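Peptidase M16 inactive domain family protein (Pseudomonas fluorescens, PDB 3GWB) is of unknown function but belongs to the M16 metallopeptidase family, whose members are generally hydrolases, and is classed with that family's inactive domain. Local coordinates at residues A[152-155]-A[156-160]; A[217-220]-A[221-225]; A[286-290]-A[291-295]; A[343-346]-A[347-351]; A[381-384]-A[385-388]. All blocks are in the same frame, centred on the assembly; numbering follows the deposited sequence.

Contact 1 (A[152-155]-A[156-160]); sequences SLEL and MKRLY
Arg158 reaches back one helical turn to Glu154. Its CB lies beside the carbonyl oxygens of Glu154 and Leu155; CG and CD then pass the carboxylate, Arg158 CD standing 3.3 Å from Glu154 OE2. With CG swung away from its own carbonyl carbon (chi1 -74°) and the chain straight from there, Arg158 NE closes a salt bridge to Glu154 OE2 at 2.7 Å, though the N-H points poorly and the hydrogen bond is weak. The guanidinium and carboxylate planes stand 70° apart. At the tip, NH1 finds a weak bond to Ser239 OG. The second carboxylate oxygen serves Lys157 through a water, which is 2.6 Å from Glu154 OE1 and 2.8 Å from Lys157 NZ; one acid thus answers two bases. A leucine in place of Arg158 would probably leave Glu154 OE2 without its charged mate and the carboxylate freer to turn. Leu155 and Leu159 meet on another side of the helix, Leu155 CD1 and Leu159 CD1 4.3 Å apart. The Glu154-Arg158 bridge (i to i+4) lies on helix 147-160, whose Leu155 rests on strands 249-257, 311-319 and 414-419 of the mixed five-stranded sheet, with Leu159 on the last two.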
loop_
_atom_site.group_PDB
_atom_site.type_symbol
_atom_site.label_atom_id
_atom_site.label_comp_id
_atom_site.label_asym_id
_atom_site.label_seq_id
_atom_site.Cartn_x
_atom_site.Cartn_y
_atom_site.Cartn_z
ATOM N N SER A 152 -1.093 19.798 -5.537
ATOM C CA SER A 152 -2.299 19.154 -6.039
ATOM C C SER A 152 -3.568 19.774 -5.445
ATOM O O SER A 152 -4.495 20.111 -6.181
ATOM C CB SER A 152 -2.260 17.659 -5.727
ATOM O OG SER A 152 -3.397 17.005 -6.260
ATOM N N LEU A 153 -3.607 19.922 -4.122
ATOM C CA LEU A 153 -4.772 20.509 -3.459
ATOM C C LEU A 153 -5.075 21.894 -4.020
ATOM O O LEU A 153 -6.228 22.216 -4.306
ATOM C CB LEU A 153 -4.542 20.612 -1.945
ATOM C CG LEU A 153 -4.386 19.297 -1.179
ATOM C CD1 LEU A 153 -4.269 19.589 0.306
ATOM C CD2 LEU A 153 -5.585 18.392 -1.445
ATOM N N GLU A 154 -4.032 22.709 -4.172
ATOM C CA GLU A 154 -4.175 24.062 -4.708
ATOM C C GLU A 154 -4.606 24.030 -6.173
ATOM O O GLU A 154 -5.439 24.830 -6.595
ATOM C CB GLU A 154 -2.850 24.823 -4.574
ATOM C CG GLU A 154 -2.797 26.184 -5.270
ATOM C CD GLU A 154 -3.807 27.180 -4.724
ATOM O OE1 GLU A 154 -4.158 27.081 -3.528
ATOM O OE2 GLU A 154 -4.237 28.074 -5.487
ATOM N N LEU A 155 -4.037 23.106 -6.945
ATOM C CA LEU A 155 -4.376 22.993 -8.360
ATOM C C LEU A 155 -5.852 22.647 -8.541
ATOM O O LEU A 155 -6.527 23.202 -9.410
ATOM C CB LEU A 155 -3.496 21.933 -9.035
ATOM C CG LEU A 155 -3.710 21.706 -10.535
ATOM C CD1 LEU A 155 -3.607 23.022 -11.282
ATOM C CD2 LEU A 155 -2.672 20.719 -11.056
HETATM N N MSE A 156 -6.356 21.733 -7.719
HETATM C CA MSE A 156 -7.758 21.350 -7.807
HETATM C C MSE A 156 -8.664 22.515 -7.411
HETATM O O MSE A 156 -9.793 22.606 -7.879
HETATM C CB MSE A 156 -8.044 20.123 -6.932
HETATM C CG MSE A 156 -7.519 18.805 -7.516
HETATM SE SE MSE A 156 -8.212 18.387 -9.151
HETATM C CE MSE A 156 -9.742 17.558 -8.684
ATOM N N LYS A 157 -8.170 23.410 -6.560
ATOM C CA LYS A 157 -8.958 24.572 -6.149
ATOM C C LYS A 157 -9.093 25.563 -7.304
ATOM O O LYS A 157 -10.181 26.078 -7.571
ATOM C CB LYS A 157 -8.300 25.288 -4.968
ATOM C CG LYS A 157 -8.188 24.463 -3.693
ATOM C CD LYS A 157 -7.500 25.260 -2.581
ATOM C CE LYS A 157 -7.238 24.395 -1.361
ATOM N NZ LYS A 157 -6.459 25.126 -0.323
ATOM N N ARG A 158 -7.978 25.836 -7.975
ATOM C CA ARG A 158 -7.957 26.769 -9.099
ATOM C C ARG A 158 -8.764 26.245 -10.281
ATOM O O ARG A 158 -9.412 27.005 -10.998
ATOM C CB ARG A 158 -6.510 27.023 -9.537
ATOM C CG ARG A 158 -5.710 27.909 -8.587
ATOM C CD ARG A 158 -4.215 27.763 -8.821
ATOM N NE ARG A 158 -3.436 28.639 -7.951
ATOM C CZ ARG A 158 -3.148 29.905 -8.233
ATOM N NH1 ARG A 158 -3.572 30.441 -9.368
ATOM N NH2 ARG A 158 -2.449 30.639 -7.375
ATOM N N LEU A 159 -8.734 24.930 -10.462
ATOM C CA LEU A 159 -9.431 24.272 -11.560
ATOM C C LEU A 159 -10.953 24.234 -11.406
ATOM O O LEU A 159 -11.687 24.508 -12.359
ATOM C CB LEU A 159 -8.912 22.837 -11.691
ATOM C CG LEU A 159 -8.464 22.290 -13.048
ATOM C CD1 LEU A 159 -7.279 23.086 -13.554
ATOM C CD2 LEU A 159 -8.079 20.817 -12.901
ATOM N N TYR A 160 -11.423 23.894 -10.209
ATOM C CA TYR A 160 -12.860 23.766 -9.950
ATOM C C TYR A 160 -13.562 24.848 -9.118
ATOM O O TYR A 160 -14.787 24.841 -9.012
ATOM C CB TYR A 160 -13.115 22.402 -9.310
ATOM C CG TYR A 160 -12.906 21.245 -10.255
ATOM C CD1 TYR A 160 -13.895 20.886 -11.165
ATOM C CD2 TYR A 160 -11.720 20.512 -10.246
ATOM C CE1 TYR A 160 -13.720 19.824 -12.047
ATOM C CE2 TYR A 160 -11.532 19.437 -11.133
ATOM C CZ TYR A 160 -12.543 19.105 -12.028
ATOM O OH TYR A 160 -12.387 18.057 -12.909
HETATM O O HOH W 1 -4.028 25.290 -1.621
#

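Contact 2 (A[217-220]-A[221-225]); sequences VSAA and LPKGP
Leu221 lays its side chain alongside the last turn of helix 207-220, whereas Lys223 sends its chain back over another part of the same turn. Leu221 CG is turned away from its own carbonyl carbon (chi1 -65°) and comes to 3.5 Å from Val217 O, while Leu221 CB passes 3.7 Å from Ser218 O. The Leu221 and Val217 side chains point almost the same way, so that both face the sheet: Val217 meets Leu38 and Leu40 and Leu221 meets Phe42, all on strand 35-42. Leu221 also touches Val119 of helix 105-120 and Val197 of strand 197-203. Lys223 runs roughly at right angles to Leu221. A bend at chi2 (68°) folds its chain back toward the helix, and beyond that the chain is straight, bringing Lys223 NZ to 2.7 Å from Ala219 O. A positive group beside carbonyls at this end of a helix is likely to be favoured electrostatically. Leu221 N is shared between two weak hydrogen bonds, to Val217 O and to Ser218 O, each 3.4 Å long. Ser218 OG is hydrogen-bonded to Glu21 and Thr19. After Leu221 the chain straightens into Pro222, whose ring nitrogen has no hydrogen to continue the helical pattern. Such a C-terminal helix end, closed by a buried leucine and followed by proline, here ties helix 207-220 to the mixed six-stranded sheet of an alpha+beta domain, consistent with the M16 family.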
loop_
_atom_site.group_PDB
_atom_site.type_symbol
_atom_site.label_atom_id
_atom_site.label_comp_id
_atom_site.label_asym_id
_atom_site.label_seq_id
_atom_site.Cartn_x
_atom_site.Cartn_y
_atom_site.Cartn_z
ATOM N N VAL A 217 -28.275 -8.383 -1.512
ATOM C CA VAL A 217 -27.465 -7.216 -1.175
ATOM C C VAL A 217 -28.343 -5.963 -1.254
ATOM O O VAL A 217 -28.358 -5.130 -0.340
ATOM C CB VAL A 217 -26.266 -7.083 -2.144
ATOM C CG1 VAL A 217 -25.517 -5.785 -1.893
ATOM C CG2 VAL A 217 -25.323 -8.258 -1.953
ATOM N N SER A 218 -29.094 -5.859 -2.343
ATOM C CA SER A 218 -29.970 -4.719 -2.558
ATOM C C SER A 218 -30.977 -4.557 -1.423
ATOM O O SER A 218 -31.212 -3.444 -0.967
ATOM C CB SER A 218 -30.705 -4.874 -3.893
ATOM O OG SER A 218 -31.511 -3.742 -4.158
ATOM N N ALA A 219 -31.550 -5.662 -0.949
ATOM C CA ALA A 219 -32.551 -5.604 0.125
ATOM C C ALA A 219 -32.002 -5.201 1.493
ATOM O O ALA A 219 -32.748 -4.686 2.335
ATOM C CB ALA A 219 -33.272 -6.947 0.249
ATOM N N ALA A 220 -30.711 -5.445 1.705
ATOM C CA ALA A 220 -30.042 -5.134 2.966
ATOM C C ALA A 220 -29.643 -3.663 3.079
ATOM O O ALA A 220 -29.388 -3.175 4.174
ATOM C CB ALA A 220 -28.798 -6.023 3.133
ATOM N N LEU A 221 -29.598 -2.964 1.949
ATOM C CA LEU A 221 -29.227 -1.548 1.937
ATOM C C LEU A 221 -30.393 -0.670 2.357
ATOM O O LEU A 221 -31.544 -1.095 2.328
ATOM C CB LEU A 221 -28.790 -1.115 0.526
ATOM C CG LEU A 221 -27.527 -1.747 -0.071
ATOM C CD1 LEU A 221 -27.322 -1.287 -1.517
ATOM C CD2 LEU A 221 -26.341 -1.366 0.779
ATOM N N PRO A 222 -30.107 0.567 2.778
ATOM C CA PRO A 222 -31.212 1.444 3.171
ATOM C C PRO A 222 -32.033 1.681 1.897
ATOM O O PRO A 222 -31.479 1.659 0.792
ATOM C CB PRO A 222 -30.497 2.716 3.629
ATOM C CG PRO A 222 -29.143 2.213 4.089
ATOM C CD PRO A 222 -28.798 1.188 3.053
ATOM N N LYS A 223 -33.339 1.887 2.038
ATOM C CA LYS A 223 -34.198 2.136 0.883
ATOM C C LYS A 223 -34.148 3.617 0.540
ATOM O O LYS A 223 -34.160 4.463 1.436
ATOM C CB LYS A 223 -35.645 1.745 1.188
ATOM C CG LYS A 223 -36.026 0.328 0.783
ATOM C CD LYS A 223 -35.328 -0.712 1.601
ATOM C CE LYS A 223 -35.714 -2.102 1.113
ATOM N NZ LYS A 223 -34.926 -3.143 1.806
ATOM N N GLY A 224 -34.101 3.932 -0.749
ATOM C CA GLY A 224 -34.051 5.331 -1.149
ATOM C C GLY A 224 -33.698 5.502 -2.616
ATOM O O GLY A 224 -33.191 4.579 -3.241
ATOM N N PRO A 225 -33.933 6.687 -3.190
ATOM C CA PRO A 225 -33.621 6.908 -4.601
ATOM C C PRO A 225 -32.168 7.295 -4.858
ATOM O O PRO A 225 -31.386 7.497 -3.926
ATOM C CB PRO A 225 -34.582 8.028 -4.974
ATOM C CG PRO A 225 -34.542 8.875 -3.736
ATOM C CD PRO A 225 -34.634 7.851 -2.618
#

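Contact 3 (A[286-290]-A[291-295]); sequences MSEVR and EKRGL
Glu288 grips two basic residues of the next turn, Lys292 and Arg293. In this salt-bridge network each carboxylate oxygen has its own mate. Lys292 runs alongside Glu288 in the same direction, and Lys292 NZ meets Glu288 OE2 on its syn side at 2.9 Å. Arg293, bent at chi2 and chi3, curls back to place Arg293 NH2 3.3 Å from Glu288 OE1, its guanidinium plane turned 67° from the carboxylate. A further pair is looser: Glu291 OE1 lies at the edge of the Arg290 guanidinium, 3.9 Å from Arg290 NH1, a long salt bridge. Arg290 also makes a cation-pi contact with Phe281.

Among the backbone bonds, Glu291 N reaches Met286 O at 2.9 Å in a nearly straight line (171° at the hydrogen), skipping one residue more than an alpha helix does; Met286 O accepts from Arg290 N as well. Lys292 N repeats the wide step to Ser287 O at 2.8 Å. Arg293 N gives Glu288 O a weak bond, and its side-chain NE adds a second weak one. Farther on, Leu295 N binds Val289 O at 2.7 Å, and Gly294 N meets Arg290 O from above the carbonyl plane.

The apolar share is small. Val289 CG1 touches Leu295 CB at 3.7 Å, the side chains crossing at about a right angle, and both rest on helix 323-340, Val289 at Leu329 and Leu295 at Thr326.

Wide pi-type turns followed by a glycine of positive phi (57°), a value that favours this residue, mark the C-terminal end of helix 284-292.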
loop_
_atom_site.group_PDB
_atom_site.type_symbol
_atom_site.label_atom_id
_atom_site.label_comp_id
_atom_site.label_asym_id
_atom_site.label_seq_id
_atom_site.Cartn_x
_atom_site.Cartn_y
_atom_site.Cartn_z
HETATM N N MSE A 286 8.399 11.508 -21.428
HETATM C CA MSE A 286 9.542 10.826 -20.813
HETATM C C MSE A 286 10.761 10.863 -21.724
HETATM O O MSE A 286 11.898 10.952 -21.260
HETATM C CB MSE A 286 9.189 9.376 -20.480
HETATM C CG MSE A 286 8.427 9.224 -19.178
HETATM SE SE MSE A 286 9.477 9.560 -17.755
HETATM C CE MSE A 286 9.961 7.902 -17.367
ATOM N N SER A 287 10.520 10.803 -23.027
ATOM C CA SER A 287 11.603 10.835 -24.003
ATOM C C SER A 287 12.336 12.177 -23.997
ATOM O O SER A 287 13.562 12.224 -23.913
ATOM C CB SER A 287 11.051 10.555 -25.399
ATOM O OG SER A 287 12.039 10.784 -26.385
ATOM N N GLU A 288 11.579 13.267 -24.068
ATOM C CA GLU A 288 12.154 14.610 -24.089
ATOM C C GLU A 288 12.746 15.085 -22.767
ATOM O O GLU A 288 13.858 15.611 -22.735
ATOM C CB GLU A 288 11.101 15.624 -24.540
ATOM C CG GLU A 288 10.520 15.368 -25.926
ATOM C CD GLU A 288 11.573 15.395 -27.017
ATOM O OE1 GLU A 288 12.392 16.343 -27.041
ATOM O OE2 GLU A 288 11.576 14.471 -27.860
ATOM N N VAL A 289 12.008 14.906 -21.675
ATOM C CA VAL A 289 12.471 15.374 -20.372
ATOM C C VAL A 289 13.456 14.452 -19.655
ATOM O O VAL A 289 14.440 14.918 -19.078
ATOM C CB VAL A 289 11.280 15.647 -19.422
ATOM C CG1 VAL A 289 11.780 16.325 -18.151
ATOM C CG2 VAL A 289 10.238 16.514 -20.119
ATOM N N ARG A 290 13.192 13.151 -19.683
ATOM C CA ARG A 290 14.071 12.192 -19.026
ATOM C C ARG A 290 15.162 11.655 -19.948
ATOM O O ARG A 290 16.346 11.836 -19.693
ATOM C CB ARG A 290 13.263 11.014 -18.474
ATOM C CG ARG A 290 14.131 9.892 -17.923
ATOM C CD ARG A 290 13.317 8.698 -17.460
ATOM N NE ARG A 290 14.184 7.613 -17.011
ATOM C CZ ARG A 290 14.946 6.878 -17.818
ATOM N NH1 ARG A 290 14.949 7.102 -19.127
ATOM N NH2 ARG A 290 15.717 5.925 -17.314
ATOM N N GLU A 291 14.748 11.000 -21.023
ATOM C CA GLU A 291 15.669 10.392 -21.981
ATOM C C GLU A 291 16.736 11.308 -22.582
ATOM O O GLU A 291 17.936 11.059 -22.433
ATOM C CB GLU A 291 14.867 9.743 -23.112
ATOM C CG GLU A 291 15.717 9.054 -24.155
ATOM C CD GLU A 291 16.635 8.029 -23.539
ATOM O OE1 GLU A 291 16.122 7.124 -22.841
ATOM O OE2 GLU A 291 17.866 8.130 -23.749
ATOM N N LYS A 292 16.302 12.355 -23.275
ATOM C CA LYS A 292 17.222 13.290 -23.917
ATOM C C LYS A 292 17.866 14.322 -22.988
ATOM O O LYS A 292 19.038 14.661 -23.150
ATOM C CB LYS A 292 16.502 14.033 -25.049
ATOM C CG LYS A 292 15.946 13.144 -26.157
ATOM C CD LYS A 292 15.251 13.981 -27.232
ATOM C CE LYS A 292 14.703 13.112 -28.356
ATOM N NZ LYS A 292 13.972 13.918 -29.382
ATOM N N ARG A 293 17.107 14.817 -22.018
ATOM C CA ARG A 293 17.605 15.849 -21.113
ATOM C C ARG A 293 17.977 15.413 -19.697
ATOM O O ARG A 293 18.661 16.148 -18.987
ATOM C CB ARG A 293 16.574 16.974 -21.014
ATOM C CG ARG A 293 17.058 18.330 -21.475
ATOM C CD ARG A 293 16.903 18.517 -22.971
ATOM N NE ARG A 293 15.521 18.330 -23.397
ATOM C CZ ARG A 293 15.033 18.723 -24.571
ATOM N NH1 ARG A 293 15.811 19.338 -25.448
ATOM N NH2 ARG A 293 13.765 18.482 -24.876
ATOM N N GLY A 294 17.514 14.240 -19.275
ATOM C CA GLY A 294 17.816 13.772 -17.932
ATOM C C GLY A 294 17.376 14.747 -16.850
ATOM O O GLY A 294 18.068 14.923 -15.847
ATOM N N LEU A 295 16.215 15.370 -17.041
ATOM C CA LEU A 295 15.695 16.348 -16.085
ATOM C C LEU A 295 14.720 15.803 -15.039
ATOM O O LEU A 295 14.276 16.543 -14.156
ATOM C CB LEU A 295 15.023 17.493 -16.842
ATOM C CG LEU A 295 15.972 18.415 -17.606
ATOM C CD1 LEU A 295 15.193 19.228 -18.626
ATOM C CD2 LEU A 295 16.701 19.325 -16.613
#

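Contact 4 (A[343-346]-A[347-351]); sequences TQKE and LDDAK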
loop_
_atom_site.group_PDB
_atom_site.type_symbol
_atom_site.label_atom_id
_atom_site.label_comp_id
_atom_site.label_asym_id
_atom_site.label_seq_id
_atom_site.Cartn_x
_atom_site.Cartn_y
_atom_site.Cartn_z
ATOM N N THR A 343 3.076 10.336 -34.201
ATOM C CA THR A 343 3.615 9.758 -35.432
ATOM C C THR A 343 3.034 8.357 -35.584
ATOM O O THR A 343 2.580 7.776 -34.598
ATOM C CB THR A 343 5.144 9.634 -35.366
ATOM O OG1 THR A 343 5.504 8.782 -34.272
ATOM C CG2 THR A 343 5.782 11.002 -35.173
ATOM N N GLN A 344 3.043 7.824 -36.807
ATOM C CA GLN A 344 2.528 6.479 -37.067
ATOM C C GLN A 344 3.169 5.478 -36.125
ATOM O O GLN A 344 2.494 4.606 -35.583
ATOM C CB GLN A 344 2.828 6.036 -38.501
ATOM C CG GLN A 344 1.707 6.265 -39.484
ATOM C CD GLN A 344 0.378 5.724 -38.993
ATOM O OE1 GLN A 344 0.265 4.562 -38.600
ATOM N NE2 GLN A 344 -0.639 6.569 -39.022
ATOM N N LYS A 345 4.478 5.598 -35.942
ATOM C CA LYS A 345 5.199 4.690 -35.065
ATOM C C LYS A 345 4.604 4.718 -33.664
ATOM O O LYS A 345 4.279 3.668 -33.106
ATOM C CB LYS A 345 6.682 5.065 -35.006
ATOM C CG LYS A 345 7.489 4.205 -34.039
ATOM C CD LYS A 345 8.972 4.552 -34.063
ATOM C CE LYS A 345 9.232 5.988 -33.615
ATOM N NZ LYS A 345 8.756 6.259 -32.222
ATOM N N GLU A 346 4.457 5.919 -33.105
ATOM C CA GLU A 346 3.897 6.081 -31.764
ATOM C C GLU A 346 2.512 5.475 -31.651
ATOM O O GLU A 346 2.190 4.836 -30.651
ATOM C CB GLU A 346 3.814 7.561 -31.382
ATOM C CG GLU A 346 5.152 8.266 -31.340
ATOM C CD GLU A 346 5.030 9.725 -30.939
ATOM O OE1 GLU A 346 4.213 10.440 -31.558
ATOM O OE2 GLU A 346 5.758 10.158 -30.014
ATOM N N LEU A 347 1.690 5.688 -32.672
ATOM C CA LEU A 347 0.331 5.167 -32.675
ATOM C C LEU A 347 0.316 3.637 -32.674
ATOM O O LEU A 347 -0.434 3.022 -31.915
ATOM C CB LEU A 347 -0.434 5.690 -33.892
ATOM C CG LEU A 347 -1.900 5.269 -34.005
ATOM C CD1 LEU A 347 -2.742 6.132 -33.080
ATOM C CD2 LEU A 347 -2.377 5.427 -35.443
ATOM N N ASP A 348 1.144 3.024 -33.515
ATOM C CA ASP A 348 1.193 1.565 -33.588
ATOM C C ASP A 348 1.707 0.948 -32.296
ATOM O O ASP A 348 1.131 -0.014 -31.786
ATOM C CB ASP A 348 2.057 1.116 -34.768
ATOM C CG ASP A 348 1.377 1.350 -36.101
ATOM O OD1 ASP A 348 0.175 1.018 -36.215
ATOM O OD2 ASP A 348 2.041 1.857 -37.033
ATOM N N ASP A 349 2.794 1.503 -31.774
ATOM C CA ASP A 349 3.371 1.027 -30.523
ATOM C C ASP A 349 2.321 1.107 -29.413
ATOM O O ASP A 349 2.139 0.157 -28.648
ATOM C CB ASP A 349 4.589 1.879 -30.153
ATOM C CG ASP A 349 5.777 1.632 -31.074
ATOM O OD1 ASP A 349 5.560 1.294 -32.262
ATOM O OD2 ASP A 349 6.930 1.790 -30.612
ATOM N N ALA A 350 1.622 2.236 -29.331
ATOM C CA ALA A 350 0.595 2.408 -28.309
ATOM C C ALA A 350 -0.505 1.360 -28.468
ATOM O O ALA A 350 -0.891 0.709 -27.494
ATOM C CB ALA A 350 0.001 3.817 -28.379
ATOM N N LYS A 351 -1.009 1.198 -29.689
ATOM C CA LYS A 351 -2.057 0.215 -29.942
ATOM C C LYS A 351 -1.564 -1.174 -29.547
ATOM O O LYS A 351 -2.310 -1.956 -28.959
ATOM C CB LYS A 351 -2.466 0.225 -31.418
ATOM C CG LYS A 351 -3.183 1.500 -31.851
ATOM C CD LYS A 351 -2.960 1.783 -33.330
ATOM C CE LYS A 351 -4.059 1.237 -34.204
ATOM N NZ LYS A 351 -5.218 2.159 -34.217
#
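Thr343 O receives Leu347 N at 3.0 Å, the first backbone bond of helix 344-356, and a capping box closes the same end. Thr343 is the N-cap: its OG1 accepts from Glu346 N at 3.3 Å, and Glu346 OE1 takes Thr343 N in return at 2.9 Å, met on the anti side of the carboxylate. The Glu346 chain gets there by staying extended beyond CG, with CG turned from its own carbonyl carbon (chi1 -61°). Because Glu346 OE1 also forms a salt bridge with Arg284, one oxygen fastens the helix start to a neighbouring part of the chain.

The close-packed side belongs to Leu347 and Ala350. Both are buried against Leu271 of helix 266-277; Leu347 adds Val397 and Val400 of helix 397-407. Ala350 CB sits 3.3 Å from Glu346 O.

The exposed side is looser and acidic. Gln344 lies alongside Leu347, its NE2 4.1 Å from Leu347 CD2, and its amide crosses the carboxylate of Asp348 with the planes 61° apart. Gln344 OE1 and Asp348 OD2 are two acceptors, 3.6 Å apart, and form no bond. Asp348 and Asp349, one turn in, may still gain a little from the positive end of the helix. Lys345 NZ remains 5.1 Å from Asp349 OD2; Arg352 offers Asp349 OD1 a long, weak ion pair, and Asp349 OD1 lies 2.8 Å from Lys345 O, another acceptor.

Contact 5 (A[381-384]-A[385-388]); sequences PLSY and LEDF
Ser383 holds OG between its own backbone N and carbonyl carbon (chi1 58°), and Asp387 swings its CG away from the carbonyl carbon (chi1 -58°); together these torsions bring the hydroxyl up to one carboxylate oxygen. Ser383 OG donates to Asp387 OD2 at 2.6 Å, arriving on the syn side and 25° out of the carboxylate plane. Beside it, Asp387 N binds Ser383 O at 2.9 Å. Ser383 occupies the N-cap position before helix 384-394, but its hydroxyl bonds an acid one turn on and makes no capping bond to the backbone.

A water does part of that work. It accepts from Leu385 N at 2.7 Å and donates to Leu382 O and to Glu386 OE2, the latter 2.8 Å away, joining the type I turn of Pro381 to Tyr384 with the first helical turn. Tyr384 and Phe388 lie side by side, both pointing the same way, with Tyr384 OH 3.7 Å from Phe388 CD1; both rings pack on Tyr266 of helix 266-277, and Tyr384 OH is hydrogen-bonded to Arg261.

An alanine instead of Asp387 is likely to strand the Ser383 hydroxyl without its acceptor and deprive Arg390 of the salt bridge it makes with Asp387 OD1. Asp387 OD2 also stands 2.8 Å from Ser383 O, another acceptor, so the hydroxyl and the arginine probably offset this repulsion and keep the carboxylate in place at the start of the helix.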
loop_
_atom_site.group_PDB
_atom_site.type_symbol
_atom_site.label_atom_id
_atom_site.label_comp_id
_atom_site.label_asym_id
_atom_site.label_seq_id
_atom_site.Cartn_x
_atom_site.Cartn_y
_atom_site.Cartn_z
ATOM N N PRO A 381 -22.540 2.058 -22.806
ATOM C CA PRO A 381 -23.234 0.989 -23.532
ATOM C C PRO A 381 -22.868 -0.421 -23.053
ATOM O O PRO A 381 -21.747 -0.679 -22.618
ATOM C CB PRO A 381 -22.847 1.248 -24.991
ATOM C CG PRO A 381 -21.538 1.945 -24.886
ATOM C CD PRO A 381 -21.754 2.892 -23.730
ATOM N N LEU A 382 -23.827 -1.335 -23.134
ATOM C CA LEU A 382 -23.589 -2.698 -22.687
ATOM C C LEU A 382 -22.409 -3.356 -23.410
ATOM O O LEU A 382 -21.752 -4.244 -22.869
ATOM C CB LEU A 382 -24.849 -3.532 -22.890
ATOM C CG LEU A 382 -24.896 -4.817 -22.079
ATOM C CD1 LEU A 382 -24.913 -4.470 -20.602
ATOM C CD2 LEU A 382 -26.132 -5.615 -22.458
ATOM N N SER A 383 -22.141 -2.908 -24.632
ATOM C CA SER A 383 -21.047 -3.457 -25.427
ATOM C C SER A 383 -19.795 -2.600 -25.314
ATOM O O SER A 383 -18.902 -2.685 -26.154
ATOM C CB SER A 383 -21.466 -3.540 -26.892
ATOM O OG SER A 383 -21.840 -2.257 -27.373
ATOM N N TYR A 384 -19.732 -1.779 -24.271
ATOM C CA TYR A 384 -18.593 -0.891 -24.068
ATOM C C TYR A 384 -17.230 -1.571 -24.188
ATOM O O TYR A 384 -16.335 -1.075 -24.869
ATOM C CB TYR A 384 -18.679 -0.218 -22.699
ATOM C CG TYR A 384 -17.534 0.734 -22.463
ATOM C CD1 TYR A 384 -17.496 1.973 -23.102
ATOM C CD2 TYR A 384 -16.459 0.377 -21.650
ATOM C CE1 TYR A 384 -16.418 2.829 -22.946
ATOM C CE2 TYR A 384 -15.369 1.231 -21.487
ATOM C CZ TYR A 384 -15.356 2.455 -22.141
ATOM O OH TYR A 384 -14.282 3.305 -22.002
ATOM N N LEU A 385 -17.068 -2.697 -23.510
ATOM C CA LEU A 385 -15.800 -3.410 -23.544
ATOM C C LEU A 385 -15.361 -3.711 -24.971
ATOM O O LEU A 385 -14.274 -3.306 -25.396
ATOM C CB LEU A 385 -15.910 -4.714 -22.752
ATOM C CG LEU A 385 -16.255 -4.554 -21.269
ATOM C CD1 LEU A 385 -16.368 -5.928 -20.619
ATOM C CD2 LEU A 385 -15.187 -3.715 -20.585
ATOM N N GLU A 386 -16.213 -4.422 -25.707
ATOM C CA GLU A 386 -15.907 -4.788 -27.084
ATOM C C GLU A 386 -15.686 -3.560 -27.959
ATOM O O GLU A 386 -14.801 -3.553 -28.814
ATOM C CB GLU A 386 -17.036 -5.635 -27.681
ATOM C CG GLU A 386 -17.476 -6.806 -26.811
ATOM C CD GLU A 386 -18.546 -6.414 -25.806
ATOM O OE1 GLU A 386 -19.642 -5.994 -26.244
ATOM O OE2 GLU A 386 -18.295 -6.527 -24.585
ATOM N N ASP A 387 -16.483 -2.520 -27.740
ATOM C CA ASP A 387 -16.359 -1.303 -28.532
ATOM C C ASP A 387 -15.048 -0.578 -28.263
ATOM O O ASP A 387 -14.464 0.014 -29.172
ATOM C CB ASP A 387 -17.527 -0.349 -28.256
ATOM C CG ASP A 387 -18.880 -0.976 -28.546
ATOM O OD1 ASP A 387 -18.980 -1.777 -29.504
ATOM O OD2 ASP A 387 -19.850 -0.655 -27.822
ATOM N N PHE A 388 -14.590 -0.616 -27.017
ATOM C CA PHE A 388 -13.350 0.056 -26.665
ATOM C C PHE A 388 -12.165 -0.528 -27.432
ATOM O O PHE A 388 -11.332 0.212 -27.956
ATOM C CB PHE A 388 -13.091 -0.041 -25.162
ATOM C CG PHE A 388 -11.861 0.688 -24.724
ATOM C CD1 PHE A 388 -11.868 2.075 -24.592
ATOM C CD2 PHE A 388 -10.675 -0.001 -24.503
ATOM C CE1 PHE A 388 -10.705 2.763 -24.255
ATOM C CE2 PHE A 388 -9.508 0.676 -24.168
ATOM C CZ PHE A 388 -9.522 2.061 -24.041
HETATM O O HOH W 2 -19.026 -4.416 -22.975
#

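In the fold
The contacts follow one another along the chain without interleaving. Contact 2 stands apart on helix 207-220 beside the six-stranded sheet, its centre about 52 Å from that of contact 3 on the other side of the chain's centre. The other four gather round the five-stranded sheet or its helices. Contact 1, although earlier in sequence than every strand of that sheet, packs directly on it. Contacts 3 and 4 are the closest pair, about 19 Å between centres, and contacts 4 and 5 both lean on helix 266-277, their centres about 23 Å apart. None touches another; each is a local feature of a different helix in a chain built round two mixed sheets.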